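Local coordinates for FAD-binding PCMH-type domain-containing protein (Gibberella zeae, PDB 6YJO) that binds FAD through two covalent links and is probably an oxidoreductase of the oxygen-dependent FAD-linked family, at residues 343-355 with 414-427. Numbering follows the deposited sequence.
Sequences STFYSTSLMTKAL and DKLLLWQFSDHGNY
Thr-352 O is gripped by two successive amides, Leu-416 N at 2.8 Å and Leu-417 N at 3.0 Å, a classic beta bulge where strand 346-352 ends and its antiparallel partner 417-423 begins. On the same residue, OG1 lies between the backbone N and the carbonyl carbon (chi1 66°), which brings it to the indole edge of Trp-419; NE1 donates to it over 2.9 Å, with the hydroxyl 21° out of the ring plane. Leu-355 CD1 packs against CZ2 of that indole. Further along this face the CB atoms of Leu-350 and Trp-419 meet, and Leu-350 CD1 reaches the ring edge of Phe-421 at CZ, while Thr-348 CG2 touches Phe-421 CB and CD1; helix 431-446 covers Leu-350 and Thr-348. On the other face, Ser-347 OG and Ser-422 OG share a hydrogen bond of 2.7 Å, and Ser-349 OG is hydrogen-bonded to Tyr-457 N. Beyond the strands, Phe-345 CB sits over one face of the His-424 imidazole, 3.4 Å from its centroid. Asp-423 OD1 takes Tyr-427 OH and Gly-425 N from opposite faces of its carboxylate, the latter closing an Asx turn. One largely apolar face, packed partly against helix 431-446, thus has its indole NH satisfied by Thr-352, while across the sheet the serine pair joins the two strands and Ser-349 ties the edge strand to an FAD-binding residue.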
loop_
_atom_site.group_PDB
_atom_site.type_symbol
_atom_site.label_atom_id
_atom_site.label_comp_id
_atom_site.label_asym_id
_atom_site.label_seq_id
_atom_site.Cartn_x
_atom_site.Cartn_y
_atom_site.Cartn_z
ATOM N N SER A 343 10.093 -10.950 6.161
ATOM C CA SER A 343 10.174 -11.779 4.970
ATOM C C SER A 343 11.380 -11.303 4.174
ATOM O O SER A 343 12.002 -10.291 4.506
ATOM C CB SER A 343 8.883 -11.697 4.146
ATOM O OG SER A 343 8.951 -12.527 3.000
ATOM N N THR A 344 11.726 -12.050 3.130
ATOM C CA THR A 344 12.788 -11.639 2.211
ATOM C C THR A 344 12.300 -11.901 0.792
ATOM O O THR A 344 12.123 -13.057 0.394
ATOM C CB THR A 344 14.107 -12.365 2.498
ATOM O OG1 THR A 344 14.654 -12.881 1.277
ATOM C CG2 THR A 344 13.920 -13.486 3.520
ATOM N N PHE A 345 12.086 -10.825 0.036
ATOM C CA PHE A 345 11.314 -10.890 -1.198
ATOM C C PHE A 345 11.664 -9.700 -2.081
ATOM O O PHE A 345 12.303 -8.737 -1.644
ATOM C CB PHE A 345 9.814 -10.893 -0.896
ATOM C CG PHE A 345 9.346 -9.642 -0.208
ATOM C CD1 PHE A 345 9.446 -9.516 1.169
ATOM C CD2 PHE A 345 8.836 -8.580 -0.937
ATOM C CE1 PHE A 345 9.034 -8.365 1.806
ATOM C CE2 PHE A 345 8.421 -7.420 -0.303
ATOM C CZ PHE A 345 8.521 -7.314 1.072
ATOM N N TYR A 346 11.215 -9.777 -3.334
ATOM C CA TYR A 346 11.233 -8.655 -4.262
ATOM C C TYR A 346 9.913 -8.639 -5.018
ATOM O O TYR A 346 9.431 -9.691 -5.449
ATOM C CB TYR A 346 12.405 -8.750 -5.246
ATOM C CG TYR A 346 12.250 -7.866 -6.462
ATOM C CD1 TYR A 346 12.284 -6.482 -6.348
ATOM C CD2 TYR A 346 12.067 -8.415 -7.726
ATOM C CE1 TYR A 346 12.142 -5.669 -7.456
ATOM C CE2 TYR A 346 11.923 -7.607 -8.842
ATOM C CZ TYR A 346 11.964 -6.233 -8.697
ATOM O OH TYR A 346 11.825 -5.414 -9.793
ATOM N N SER A 347 9.329 -7.450 -5.175
ATOM C CA SER A 347 8.018 -7.330 -5.799
ATOM C C SER A 347 7.979 -6.133 -6.739
ATOM O O SER A 347 8.827 -5.236 -6.690
ATOM C CB SER A 347 6.895 -7.194 -4.759
ATOM O OG SER A 347 6.799 -8.354 -3.953
ATOM N N THR A 348 6.965 -6.140 -7.600
ATOM C CA THR A 348 6.682 -5.027 -8.495
ATOM C C THR A 348 5.194 -5.058 -8.815
ATOM O O THR A 348 4.485 -6.002 -8.461
ATOM C CB THR A 348 7.534 -5.094 -9.768
ATOM O OG1 THR A 348 7.277 -3.941 -10.582
ATOM C CG2 THR A 348 7.233 -6.362 -10.565
ATOM N N SER A 349 4.724 -4.012 -9.492
ATOM C CA SER A 349 3.298 -3.814 -9.703
ATOM C C SER A 349 3.040 -3.282 -11.105
ATOM O O SER A 349 3.960 -2.936 -11.852
ATOM C CB SER A 349 2.709 -2.841 -8.671
ATOM O OG SER A 349 3.370 -1.589 -8.733
ATOM N N LEU A 350 1.755 -3.227 -11.452
ATOM C CA LEU A 350 1.285 -2.532 -12.641
ATOM C C LEU A 350 -0.099 -1.973 -12.348
ATOM O O LEU A 350 -0.862 -2.548 -11.566
ATOM C CB LEU A 350 1.229 -3.444 -13.874
ATOM C CG LEU A 350 2.551 -3.779 -14.562
ATOM C CD1 LEU A 350 2.304 -4.774 -15.689
ATOM C CD2 LEU A 350 3.220 -2.518 -15.097
ATOM N N MET A 351 -0.409 -0.841 -12.972
ATOM C CA MET A 351 -1.718 -0.193 -12.883
ATOM C C MET A 351 -2.207 0.004 -14.316
ATOM O O MET A 351 -2.149 1.105 -14.868
ATOM C CB MET A 351 -1.630 1.139 -12.109
ATOM C CG MET A 351 -1.233 0.983 -10.648
ATOM S SD MET A 351 -2.504 1.555 -9.500
ATOM C CE MET A 351 -3.851 0.448 -9.907
ATOM N N THR A 352 -2.695 -1.077 -14.918
ATOM C CA THR A 352 -3.032 -1.098 -16.335
ATOM C C THR A 352 -4.493 -0.739 -16.569
ATOM O O THR A 352 -5.336 -0.803 -15.672
ATOM C CB THR A 352 -2.768 -2.478 -16.951
ATOM O OG1 THR A 352 -3.665 -3.441 -16.382
ATOM C CG2 THR A 352 -1.341 -2.918 -16.712
ATOM N N LYS A 353 -4.774 -0.350 -17.808
ATOM C CA LYS A 353 -6.112 -0.408 -18.364
ATOM C C LYS A 353 -6.378 -1.809 -18.909
ATOM O O LYS A 353 -5.511 -2.687 -18.887
ATOM C CB LYS A 353 -6.269 0.641 -19.465
ATOM C CG LYS A 353 -6.103 2.071 -18.980
ATOM C CD LYS A 353 -6.002 3.052 -20.139
ATOM C CE LYS A 353 -6.025 4.495 -19.657
ATOM N NZ LYS A 353 -7.389 4.941 -19.256
ATOM N N ALA A 354 -7.601 -2.021 -19.383
ATOM C CA ALA A 354 -7.964 -3.245 -20.085
ATOM C C ALA A 354 -6.908 -3.632 -21.113
ATOM O O ALA A 354 -6.636 -2.880 -22.053
ATOM C CB ALA A 354 -9.317 -3.048 -20.769
ATOM N N LEU A 355 -6.305 -4.806 -20.930
ATOM C CA LEU A 355 -5.360 -5.329 -21.909
ATOM C C LEU A 355 -6.080 -5.761 -23.185
ATOM O O LEU A 355 -7.229 -6.210 -23.157
ATOM C CB LEU A 355 -4.588 -6.519 -21.333
ATOM C CG LEU A 355 -3.345 -6.233 -20.487
ATOM C CD1 LEU A 355 -3.697 -5.541 -19.174
ATOM C CD2 LEU A 355 -2.591 -7.537 -20.234
ATOM N N ASP A 414 -8.206 6.088 -13.311
ATOM C CA ASP A 414 -8.624 5.674 -14.644
ATOM C C ASP A 414 -8.153 4.271 -14.999
ATOM O O ASP A 414 -8.550 3.747 -16.046
ATOM C CB ASP A 414 -8.111 6.671 -15.690
ATOM C CG ASP A 414 -6.594 6.779 -15.701
ATOM O OD1 ASP A 414 -5.941 6.186 -14.815
ATOM O OD2 ASP A 414 -6.051 7.455 -16.601
ATOM N N LYS A 415 -7.325 3.654 -14.162
ATOM C CA LYS A 415 -6.853 2.308 -14.438
ATOM C C LYS A 415 -7.906 1.282 -14.024
ATOM O O LYS A 415 -8.771 1.538 -13.182
ATOM C CB LYS A 415 -5.536 2.038 -13.711
ATOM C CG LYS A 415 -4.446 3.077 -13.976
ATOM C CD LYS A 415 -4.155 3.234 -15.468
ATOM C CE LYS A 415 -3.025 4.227 -15.715
ATOM N NZ LYS A 415 -3.339 5.586 -15.188
ATOM N N LEU A 416 -7.824 0.103 -14.632
ATOM C CA LEU A 416 -8.773 -0.964 -14.360
ATOM C C LEU A 416 -8.207 -2.084 -13.504
ATOM O O LEU A 416 -8.939 -2.644 -12.686
ATOM C CB LEU A 416 -9.291 -1.563 -15.673
ATOM C CG LEU A 416 -10.297 -2.709 -15.556
ATOM C CD1 LEU A 416 -11.593 -2.226 -14.919
ATOM C CD2 LEU A 416 -10.561 -3.324 -16.919
ATOM N N LEU A 417 -6.923 -2.408 -13.657
ATOM C CA LEU A 417 -6.329 -3.590 -13.050
ATOM C C LEU A 417 -5.119 -3.209 -12.212
ATOM O O LEU A 417 -4.290 -2.400 -12.638
ATOM C CB LEU A 417 -5.919 -4.599 -14.121
ATOM C CG LEU A 417 -7.036 -5.076 -15.051
ATOM C CD1 LEU A 417 -6.470 -5.968 -16.150
ATOM C CD2 LEU A 417 -8.131 -5.796 -14.263
ATOM N N LEU A 418 -5.019 -3.802 -11.022
ATOM C CA LEU A 418 -3.894 -3.595 -10.113
ATOM C C LEU A 418 -3.107 -4.896 -10.041
ATOM O O LEU A 418 -3.483 -5.822 -9.316
ATOM C CB LEU A 418 -4.371 -3.156 -8.731
ATOM C CG LEU A 418 -3.306 -3.193 -7.632
ATOM C CD1 LEU A 418 -2.137 -2.280 -7.990
ATOM C CD2 LEU A 418 -3.892 -2.821 -6.274
ATOM N N TRP A 419 -2.012 -4.957 -10.792
ATOM C CA TRP A 419 -1.148 -6.128 -10.781
ATOM C C TRP A 419 -0.123 -6.024 -9.662
ATOM O O TRP A 419 0.397 -4.943 -9.376
ATOM C CB TRP A 419 -0.415 -6.273 -12.114
ATOM C CG TRP A 419 -1.287 -6.311 -13.331
ATOM C CD1 TRP A 419 -2.135 -5.335 -13.770
ATOM C CD2 TRP A 419 -1.365 -7.370 -14.294
ATOM N NE1 TRP A 419 -2.750 -5.729 -14.934
ATOM C CE2 TRP A 419 -2.294 -6.974 -15.279
ATOM C CE3 TRP A 419 -0.746 -8.618 -14.415
ATOM C CZ2 TRP A 419 -2.618 -7.781 -16.368
ATOM C CZ3 TRP A 419 -1.066 -9.417 -15.498
ATOM C CH2 TRP A 419 -1.993 -8.996 -16.459
ATOM N N GLN A 420 0.171 -7.155 -9.031
ATOM C CA GLN A 420 1.328 -7.266 -8.157
ATOM C C GLN A 420 2.105 -8.516 -8.537
ATOM O O GLN A 420 1.524 -9.597 -8.674
ATOM C CB GLN A 420 0.939 -7.317 -6.677
ATOM C CG GLN A 420 2.139 -7.157 -5.759
ATOM C CD GLN A 420 1.807 -7.340 -4.293
ATOM O OE1 GLN A 420 2.626 -7.046 -3.422
ATOM N NE2 GLN A 420 0.609 -7.836 -4.012
ATOM N N PHE A 421 3.411 -8.359 -8.726
ATOM C CA PHE A 421 4.313 -9.468 -9.002
ATOM C C PHE A 421 5.234 -9.616 -7.802
ATOM O O PHE A 421 5.906 -8.654 -7.416
ATOM C CB PHE A 421 5.131 -9.221 -10.271
ATOM C CG PHE A 421 4.318 -8.736 -11.444
ATOM C CD1 PHE A 421 3.883 -7.421 -11.511
ATOM C CD2 PHE A 421 4.022 -9.584 -12.497
ATOM C CE1 PHE A 421 3.149 -6.970 -12.594
ATOM C CE2 PHE A 421 3.291 -9.139 -13.583
ATOM C CZ PHE A 421 2.855 -7.829 -13.631
ATOM N N SER A 422 5.262 -10.805 -7.207
ATOM C CA SER A 422 6.122 -11.071 -6.065
ATOM C C SER A 422 6.994 -12.294 -6.324
ATOM O O SER A 422 6.675 -13.160 -7.145
ATOM C CB SER A 422 5.306 -11.275 -4.782
ATOM O OG SER A 422 4.708 -10.058 -4.366
ATOM N N ASP A 423 8.119 -12.337 -5.615
ATOM C CA ASP A 423 9.029 -13.476 -5.647
ATOM C C ASP A 423 9.626 -13.618 -4.259
ATOM O O ASP A 423 10.223 -12.669 -3.742
ATOM C CB ASP A 423 10.128 -13.286 -6.697
ATOM C CG ASP A 423 11.170 -14.394 -6.671
ATOM O OD1 ASP A 423 11.799 -14.614 -5.612
ATOM O OD2 ASP A 423 11.361 -15.051 -7.716
ATOM N N HIS A 424 9.455 -14.788 -3.653
ATOM C CA HIS A 424 9.991 -15.018 -2.320
ATOM C C HIS A 424 10.987 -16.170 -2.364
ATOM O O HIS A 424 10.837 -17.165 -1.650
ATOM C CB HIS A 424 8.856 -15.290 -1.325
ATOM C CG HIS A 424 7.950 -14.113 -1.105
ATOM N ND1 HIS A 424 7.866 -13.452 0.103
ATOM C CD2 HIS A 424 7.099 -13.474 -1.942
ATOM C CE1 HIS A 424 6.998 -12.461 0.001
ATOM N NE2 HIS A 424 6.518 -12.452 -1.230
ATOM N N GLY A 425 11.999 -16.043 -3.215
ATOM C CA GLY A 425 13.019 -17.060 -3.332
ATOM C C GLY A 425 14.348 -16.623 -2.764
ATOM O O GLY A 425 14.400 -15.918 -1.752
ATOM N N ASN A 426 15.429 -17.029 -3.422
ATOM C CA ASN A 426 16.783 -16.797 -2.939
ATOM C C ASN A 426 17.306 -15.475 -3.480
ATOM O O ASN A 426 17.177 -15.195 -4.677
ATOM C CB ASN A 426 17.702 -17.950 -3.353
ATOM C CG ASN A 426 19.169 -17.573 -3.306
ATOM O OD1 ASN A 426 19.811 -17.404 -4.344
ATOM N ND2 ASN A 426 19.703 -17.423 -2.099
ATOM N N TYR A 427 17.885 -14.659 -2.594
ATOM C CA TYR A 427 18.392 -13.351 -2.977
ATOM C C TYR A 427 19.794 -13.070 -2.463
ATOM O O TYR A 427 20.292 -11.953 -2.653
ATOM C CB TYR A 427 17.438 -12.244 -2.510
ATOM C CG TYR A 427 16.189 -12.190 -3.348
ATOM C CD1 TYR A 427 15.081 -12.957 -3.020
ATOM C CD2 TYR A 427 16.132 -11.404 -4.491
ATOM C CE1 TYR A 427 13.938 -12.928 -3.795
ATOM C CE2 TYR A 427 14.995 -11.366 -5.272
ATOM C CZ TYR A 427 13.902 -12.130 -4.920
ATOM O OH TYR A 427 12.771 -12.094 -5.699
#